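Local coordinates for UPF0098 protein YbcL (Escherichia coli, PDB 1FUX) that is of unknown function but, as a periplasmic homodimeric member of the phosphatidylethanolamine-binding protein family related to Raf kinase inhibitor protein, may bind small anionic or phospholipid-like ligands, at residues F3-L16 against I152-K164. Numbering follows the deposited sequence.
Sequences FQVTSNEIKTGEQL and IATAEITPVYEIK
Two edge strands of different sheets, Gln-4 to Thr-6 and Ala-153 to Ile-157, close one side of the beta fold through apolar side chains: CG1 of Val-5 rests 3.7 Å from CB of Ala-155 and also meets CG1 of Ile-157. The ring of Phe-3 sets the CD2 corner of its edge against the backbone, 3.6 Å from C of Thr-154, while its CB touches CB of Ala-153. The two strands run 27° from parallel, their axes 5.7 Å apart at the closest, and meet through side chains and one water, which donates to O of Phe-3 and O of Thr-154. Gln-4 and Thr-6 pair with strand 36-39, Ala-153 and Ala-155 with strand 118-127, as expected of facing sheets in the PEBP fold; Leu-36 and Val-124 pack on Val-5.

Beyond Thr-6 the chain loops back, and direct hydrogen bonds take over. With CG1 anti to the carbonyl carbon (chi1 -51°), Ile-157 turns CG2 to N and OG1 of Thr-12, whose OG1 accepts a nearly straight bond from N of Thr-158. The type II turn from Lys-11 to Glu-14 then offers N of Gly-13 to O of Thr-158 at 3.0 Å, with the donor above the carbonyl plane. A single beta bridge joins Gln-15 to Val-160: N of Val-160 donates to O of Glu-14, and N of Leu-16 to O of Val-160 at 2.9 Å. Bent at chi2 (93°), the Gln-15 side chain lays its amide obliquely across Tyr-161; NE2 donates to backbone O of Glu-162 at 3.2 Å, in that carbonyl's plane and on a lone pair, and OE1 takes a weak bond from N of Glu-162. CD1 of Leu-16 packs on CB of Pro-159, at 3.4 Å closer than usual van der Waals contact, and CD1 of Ile-10 meets CG of the same proline.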
loop_
_atom_site.group_PDB
_atom_site.type_symbol
_atom_site.label_atom_id
_atom_site.label_comp_id
_atom_site.label_asym_id
_atom_site.label_seq_id
_atom_site.Cartn_x
_atom_site.Cartn_y
_atom_site.Cartn_z
ATOM N N PHE A 3 -15.952 -22.477 2.535
ATOM C CA PHE A 3 -15.751 -21.616 1.331
ATOM C C PHE A 3 -14.478 -21.979 0.604
ATOM O O PHE A 3 -13.412 -22.075 1.214
ATOM C CB PHE A 3 -15.828 -20.152 1.658
ATOM C CG PHE A 3 -15.856 -19.144 0.548
ATOM C CD1 PHE A 3 -16.797 -19.181 -0.471
ATOM C CD2 PHE A 3 -14.916 -18.125 0.511
ATOM C CE1 PHE A 3 -16.873 -18.240 -1.468
ATOM C CE2 PHE A 3 -14.976 -17.172 -0.489
ATOM C CZ PHE A 3 -15.934 -17.205 -1.489
ATOM N N GLN A 4 -14.527 -22.271 -0.710
ATOM C CA GLN A 4 -13.366 -22.759 -1.421
ATOM C C GLN A 4 -13.182 -22.063 -2.792
ATOM O O GLN A 4 -14.151 -21.480 -3.227
ATOM C CB GLN A 4 -13.491 -24.281 -1.683
ATOM C CG GLN A 4 -13.424 -25.210 -0.484
ATOM C CD GLN A 4 -14.318 -26.439 -0.634
ATOM O OE1 GLN A 4 -14.098 -27.211 -1.548
ATOM N NE2 GLN A 4 -15.303 -26.583 0.242
ATOM N N VAL A 5 -11.999 -22.102 -3.309
ATOM C CA VAL A 5 -11.685 -21.501 -4.630
ATOM C C VAL A 5 -10.706 -22.415 -5.337
ATOM O O VAL A 5 -9.827 -23.050 -4.742
ATOM C CB VAL A 5 -11.149 -20.066 -4.551
ATOM C CG1 VAL A 5 -9.881 -19.973 -3.750
ATOM C CG2 VAL A 5 -10.929 -19.480 -5.964
ATOM N N THR A 6 -10.839 -22.534 -6.674
ATOM C CA THR A 6 -9.958 -23.315 -7.499
ATOM C C THR A 6 -9.501 -22.487 -8.731
ATOM O O THR A 6 -10.122 -21.460 -8.978
ATOM C CB THR A 6 -10.645 -24.563 -8.105
ATOM O OG1 THR A 6 -11.759 -24.181 -8.926
ATOM C CG2 THR A 6 -11.178 -25.438 -6.976
ATOM N N SER A 7 -8.506 -23.000 -9.432
ATOM C CA SER A 7 -8.051 -22.300 -10.636
ATOM C C SER A 7 -7.490 -23.345 -11.609
ATOM O O SER A 7 -6.786 -24.280 -11.259
ATOM C CB SER A 7 -6.994 -21.205 -10.393
ATOM O OG SER A 7 -6.454 -20.796 -11.669
ATOM N N ASN A 8 -7.660 -23.022 -12.897
ATOM C CA ASN A 8 -7.117 -23.896 -13.945
ATOM C C ASN A 8 -5.680 -23.521 -14.283
ATOM O O ASN A 8 -4.917 -24.279 -14.906
ATOM C CB ASN A 8 -7.992 -23.750 -15.200
ATOM C CG ASN A 8 -9.474 -23.915 -15.021
ATOM O OD1 ASN A 8 -9.970 -24.931 -14.501
ATOM N ND2 ASN A 8 -10.308 -22.968 -15.478
ATOM N N GLU A 9 -5.272 -22.313 -13.854
ATOM C CA GLU A 9 -3.946 -21.816 -14.157
ATOM C C GLU A 9 -2.971 -21.690 -12.994
ATOM O O GLU A 9 -1.763 -21.624 -13.239
ATOM C CB GLU A 9 -4.023 -20.416 -14.782
ATOM C CG GLU A 9 -4.738 -20.310 -16.113
ATOM C CD GLU A 9 -6.235 -20.405 -16.060
ATOM O OE1 GLU A 9 -6.905 -19.913 -15.141
ATOM O OE2 GLU A 9 -6.811 -21.021 -17.008
ATOM N N ILE A 10 -3.424 -21.565 -11.738
ATOM C CA ILE A 10 -2.452 -21.434 -10.660
ATOM C C ILE A 10 -2.724 -22.487 -9.581
ATOM O O ILE A 10 -3.856 -22.976 -9.479
ATOM C CB ILE A 10 -2.453 -20.031 -10.020
ATOM C CG1 ILE A 10 -3.830 -19.689 -9.459
ATOM C CG2 ILE A 10 -1.973 -19.004 -11.062
ATOM C CD1 ILE A 10 -3.921 -18.479 -8.532
ATOM N N LYS A 11 -1.686 -22.772 -8.822
ATOM C CA LYS A 11 -1.821 -23.775 -7.757
ATOM C C LYS A 11 -0.925 -23.445 -6.572
ATOM O O LYS A 11 0.219 -23.052 -6.788
ATOM C CB LYS A 11 -1.368 -25.124 -8.328
ATOM C CG LYS A 11 -1.825 -26.360 -7.571
ATOM C CD LYS A 11 -2.026 -27.524 -8.564
ATOM C CE LYS A 11 -3.509 -27.646 -8.894
ATOM N NZ LYS A 11 -3.787 -28.089 -10.287
ATOM N N THR A 12 -1.397 -23.677 -5.351
ATOM C CA THR A 12 -0.532 -23.365 -4.193
ATOM C C THR A 12 0.827 -24.018 -4.263
ATOM O O THR A 12 1.021 -25.222 -4.491
ATOM C CB THR A 12 -1.307 -23.753 -2.922
ATOM O OG1 THR A 12 -2.465 -22.922 -2.815
ATOM C CG2 THR A 12 -0.382 -23.627 -1.705
ATOM N N GLY A 13 1.880 -23.233 -4.041
ATOM C CA GLY A 13 3.268 -23.570 -4.011
ATOM C C GLY A 13 3.962 -23.796 -5.341
ATOM O O GLY A 13 5.142 -24.074 -5.385
ATOM N N GLU A 14 3.262 -23.749 -6.456
ATOM C CA GLU A 14 3.813 -23.967 -7.781
ATOM C C GLU A 14 4.214 -22.639 -8.443
ATOM O O GLU A 14 3.436 -21.707 -8.284
ATOM C CB GLU A 14 2.715 -24.544 -8.676
ATOM C CG GLU A 14 2.251 -25.903 -8.198
ATOM C CD GLU A 14 2.878 -26.988 -9.064
ATOM O OE1 GLU A 14 3.057 -26.710 -10.276
ATOM O OE2 GLU A 14 3.126 -28.066 -8.491
ATOM N N GLN A 15 5.308 -22.679 -9.175
ATOM C CA GLN A 15 5.809 -21.539 -9.918
ATOM C C GLN A 15 4.818 -21.006 -10.942
ATOM O O GLN A 15 4.199 -21.664 -11.784
ATOM C CB GLN A 15 7.126 -21.939 -10.620
ATOM C CG GLN A 15 7.772 -20.818 -11.395
ATOM C CD GLN A 15 8.814 -19.957 -10.747
ATOM O OE1 GLN A 15 8.925 -19.722 -9.541
ATOM N NE2 GLN A 15 9.677 -19.425 -11.615
ATOM N N LEU A 16 4.630 -19.682 -10.876
ATOM C CA LEU A 16 3.726 -18.980 -11.786
ATOM C C LEU A 16 4.214 -19.140 -13.219
ATOM O O LEU A 16 5.422 -19.064 -13.458
ATOM C CB LEU A 16 3.781 -17.509 -11.368
ATOM C CG LEU A 16 2.539 -16.747 -10.985
ATOM C CD1 LEU A 16 1.455 -17.577 -10.327
ATOM C CD2 LEU A 16 2.799 -15.507 -10.121
ATOM N N ILE A 152 -17.331 -12.367 5.422
ATOM C CA ILE A 152 -18.058 -13.503 5.978
ATOM C C ILE A 152 -17.039 -14.632 6.006
ATOM O O ILE A 152 -16.788 -15.290 7.003
ATOM C CB ILE A 152 -19.291 -13.926 5.150
ATOM C CG1 ILE A 152 -20.267 -12.786 5.049
ATOM C CG2 ILE A 152 -19.922 -15.184 5.750
ATOM C CD1 ILE A 152 -21.655 -13.112 4.519
ATOM N N ALA A 153 -16.407 -14.897 4.839
ATOM C CA ALA A 153 -15.434 -15.950 4.715
ATOM C C ALA A 153 -14.424 -15.691 3.599
ATOM O O ALA A 153 -14.704 -14.840 2.738
ATOM C CB ALA A 153 -16.121 -17.287 4.382
ATOM N N THR A 154 -13.281 -16.359 3.598
ATOM C CA THR A 154 -12.326 -16.186 2.505
ATOM C C THR A 154 -11.722 -17.537 2.149
ATOM O O THR A 154 -11.648 -18.526 2.920
ATOM C CB THR A 154 -11.201 -15.144 2.771
ATOM O OG1 THR A 154 -10.345 -15.665 3.791
ATOM C CG2 THR A 154 -11.746 -13.776 3.171
ATOM N N ALA A 155 -11.247 -17.660 0.890
ATOM C CA ALA A 155 -10.534 -18.818 0.442
ATOM C C ALA A 155 -9.350 -18.325 -0.421
ATOM O O ALA A 155 -9.537 -17.330 -1.128
ATOM C CB ALA A 155 -11.379 -19.752 -0.424
ATOM N N GLU A 156 -8.262 -19.028 -0.397
ATOM C CA GLU A 156 -7.126 -18.508 -1.177
ATOM C C GLU A 156 -6.250 -19.576 -1.778
ATOM O O GLU A 156 -6.231 -20.758 -1.397
ATOM C CB GLU A 156 -6.361 -17.570 -0.213
ATOM C CG GLU A 156 -5.582 -18.297 0.843
ATOM C CD GLU A 156 -5.154 -17.442 2.021
ATOM O OE1 GLU A 156 -3.959 -17.110 2.144
ATOM O OE2 GLU A 156 -6.034 -17.117 2.851
ATOM N N ILE A 157 -5.569 -19.200 -2.868
ATOM C CA ILE A 157 -4.557 -20.020 -3.510
ATOM C C ILE A 157 -3.236 -19.247 -3.470
ATOM O O ILE A 157 -3.292 -18.058 -3.766
ATOM C CB ILE A 157 -4.828 -20.314 -5.008
ATOM C CG1 ILE A 157 -6.272 -20.852 -5.058
ATOM C CG2 ILE A 157 -3.820 -21.317 -5.535
ATOM C CD1 ILE A 157 -6.914 -20.727 -6.422
ATOM N N THR A 158 -2.136 -19.890 -3.157
ATOM C CA THR A 158 -0.859 -19.190 -3.026
ATOM C C THR A 158 0.285 -19.754 -3.844
ATOM O O THR A 158 1.228 -20.407 -3.343
ATOM C CB THR A 158 -0.463 -19.200 -1.515
ATOM O OG1 THR A 158 -1.550 -18.761 -0.695
ATOM C CG2 THR A 158 0.701 -18.266 -1.217
ATOM N N PRO A 159 0.332 -19.395 -5.134
ATOM C CA PRO A 159 1.420 -19.740 -6.014
ATOM C C PRO A 159 2.660 -18.935 -5.640
ATOM O O PRO A 159 2.604 -18.022 -4.798
ATOM C CB PRO A 159 0.941 -19.344 -7.422
ATOM C CG PRO A 159 -0.125 -18.309 -7.193
ATOM C CD PRO A 159 -0.724 -18.647 -5.846
ATOM N N VAL A 160 3.787 -19.342 -6.223
ATOM C CA VAL A 160 5.065 -18.697 -5.901
ATOM C C VAL A 160 5.718 -18.239 -7.204
ATOM O O VAL A 160 5.281 -18.656 -8.278
ATOM C CB VAL A 160 6.037 -19.618 -5.142
ATOM C CG1 VAL A 160 5.472 -20.023 -3.774
ATOM C CG2 VAL A 160 6.349 -20.911 -5.894
ATOM N N TYR A 161 6.745 -17.422 -7.079
ATOM C CA TYR A 161 7.463 -17.019 -8.292
ATOM C C TYR A 161 8.844 -16.560 -7.858
ATOM O O TYR A 161 9.044 -15.872 -6.846
ATOM C CB TYR A 161 6.790 -15.900 -9.095
ATOM C CG TYR A 161 7.413 -15.752 -10.478
ATOM C CD1 TYR A 161 7.351 -16.750 -11.427
ATOM C CD2 TYR A 161 8.044 -14.556 -10.807
ATOM C CE1 TYR A 161 7.919 -16.595 -12.691
ATOM C CE2 TYR A 161 8.642 -14.390 -12.054
ATOM C CZ TYR A 161 8.574 -15.415 -12.973
ATOM O OH TYR A 161 9.152 -15.243 -14.207
ATOM N N GLU A 162 9.815 -16.928 -8.676
ATOM C CA GLU A 162 11.202 -16.541 -8.419
ATOM C C GLU A 162 11.875 -16.309 -9.771
ATOM O O GLU A 162 11.453 -16.934 -10.752
ATOM C CB GLU A 162 11.805 -17.738 -7.706
ATOM C CG GLU A 162 13.290 -17.772 -7.432
ATOM C CD GLU A 162 13.645 -19.054 -6.675
ATOM O OE1 GLU A 162 13.029 -20.104 -6.965
ATOM O OE2 GLU A 162 14.510 -18.987 -5.786
ATOM N N ILE A 163 12.820 -15.391 -9.794
ATOM C CA ILE A 163 13.662 -15.056 -10.938
ATOM C C ILE A 163 15.117 -15.243 -10.476
ATOM O O ILE A 163 15.599 -14.543 -9.600
ATOM C CB ILE A 163 13.442 -13.636 -11.491
ATOM C CG1 ILE A 163 11.957 -13.374 -11.729
ATOM C CG2 ILE A 163 14.252 -13.443 -12.791
ATOM C CD1 ILE A 163 11.497 -12.007 -12.153
ATOM N N LYS A 164 15.805 -16.315 -10.888
ATOM C CA LYS A 164 17.179 -16.557 -10.447
ATOM C C LYS A 164 18.134 -15.576 -11.105
ATOM O O LYS A 164 17.856 -15.232 -12.246
ATOM C CB LYS A 164 17.592 -17.988 -10.772
HETATM O O HOH W 1 -12.560 -20.923 3.530
#